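Local coordinates for cytolethal distending toxin protein C (Haemophilus ducreyi, PDB 1SR4) that probably binds carbohydrate as a lectin-like subunit of a bacterial genotoxin that damages DNA in host cells, at residues F68-V71 with G72-K75. Numbering follows the deposited sequence.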
# COMPACT_ATOMS: atom_id res chain seq x y z
N PHE C 68 -1.26 20.17 -2.11
CA PHE C 68 -2.00 19.48 -3.16
C PHE C 68 -1.83 20.41 -4.35
O PHE C 68 -2.40 21.51 -4.38
CB PHE C 68 -3.46 19.32 -2.75
CG PHE C 68 -3.65 18.55 -1.47
CD1 PHE C 68 -3.38 17.19 -1.41
CD2 PHE C 68 -4.02 19.21 -0.30
CE1 PHE C 68 -3.48 16.49 -0.20
CE2 PHE C 68 -4.12 18.51 0.91
CZ PHE C 68 -3.85 17.16 0.96
N LYS C 69 -1.05 19.98 -5.33
CA LYS C 69 -0.75 20.78 -6.52
C LYS C 69 -1.54 20.43 -7.76
O LYS C 69 -1.80 19.26 -8.06
CB LYS C 69 0.75 20.66 -6.82
CG LYS C 69 1.24 21.44 -8.04
CD LYS C 69 2.69 21.09 -8.35
CE LYS C 69 3.15 21.65 -9.71
NZ LYS C 69 2.25 21.20 -10.81
N VAL C 70 -1.92 21.47 -8.50
CA VAL C 70 -2.67 21.34 -9.73
C VAL C 70 -1.74 20.76 -10.79
O VAL C 70 -0.56 21.11 -10.86
CB VAL C 70 -3.17 22.72 -10.23
CG1 VAL C 70 -3.83 22.59 -11.61
CG2 VAL C 70 -4.18 23.30 -9.23
N VAL C 71 -2.27 19.88 -11.62
CA VAL C 71 -1.47 19.29 -12.68
C VAL C 71 -1.12 20.37 -13.71
O VAL C 71 -2.00 21.07 -14.20
CB VAL C 71 -2.24 18.17 -13.40
CG1 VAL C 71 -1.43 17.66 -14.60
CG2 VAL C 71 -2.51 17.01 -12.42
N GLY C 72 0.16 20.50 -14.03
CA GLY C 72 0.59 21.48 -15.03
C GLY C 72 0.63 22.95 -14.64
O GLY C 72 0.83 23.81 -15.50
N ALA C 73 0.46 23.27 -13.35
CA ALA C 73 0.50 24.67 -12.92
C ALA C 73 1.08 24.82 -11.52
O ALA C 73 0.99 23.90 -10.69
CB ALA C 73 -0.89 25.26 -12.97
N ALA C 74 1.65 25.99 -11.25
CA ALA C 74 2.23 26.28 -9.96
C ALA C 74 1.13 26.76 -9.00
O ALA C 74 1.30 27.77 -8.31
CB ALA C 74 3.32 27.34 -10.10
N LYS C 75 0.02 26.04 -8.97
CA LYS C 75 -1.09 26.39 -8.10
C LYS C 75 -1.35 25.23 -7.15
O LYS C 75 -1.17 24.07 -7.51
CB LYS C 75 -2.34 26.69 -8.92
CG LYS C 75 -2.15 27.81 -9.93
CD LYS C 75 -1.72 29.10 -9.24
CE LYS C 75 -1.41 30.22 -10.24
NZ LYS C 75 -1.11 31.49 -9.54
O HOH W 1 2.49 18.90 -13.31
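K69 reaches its ammonium group over the turn that follows its own strand and bonds there to two carbonyl oxygens at once, V70 O and A73 O, which lie 3.2 Å apart. These belong to the first and last residues of a type II beta turn, V70-V71-G72-A73, which reverses the chain between strand 64-69 and strand 75-77 of the beta-trefoil fold. The turn's own bond, A73 N to V70 O, is weak at 3.5 Å, and the lysine adds a second clasp between the same two residues. K69 runs extended to CE, with CG anti to the backbone N (chi1 180°), and a bend at the last torsion (chi4 -56°) brings NZ over the turn. The ammonium meets V70 O at 2.8 Å, almost end-on to the carbonyl, but reaches A73 O at 3.0 Å from well above the carbonyl plane. A positive charge here probably offsets the repulsion between the two oxygens; E47 on strand 46-50 forms a salt bridge with the same NZ. G72 holds the third position, where the positive phi (76°) of a type II turn suits a residue without a side chain.

Beyond the turn, A74 sits at the centre of an inverse gamma turn, its K75 N to A73 O bond weak, and this second bend carries the chain back beside V70. There V70 N gives K75 O a nearly straight bond of 2.9 Å, and V70 CG2 lies alongside K75 CB at 3.9 Å, before the lysine chain leads away. The other methyl of V70, CG1, lies near A73 CB, while H35 and Y36 also pack against this valine. On the ammonium side, a water accepts the N-H of G72 at 2.9 Å and a weak, longer bond from K69 NZ.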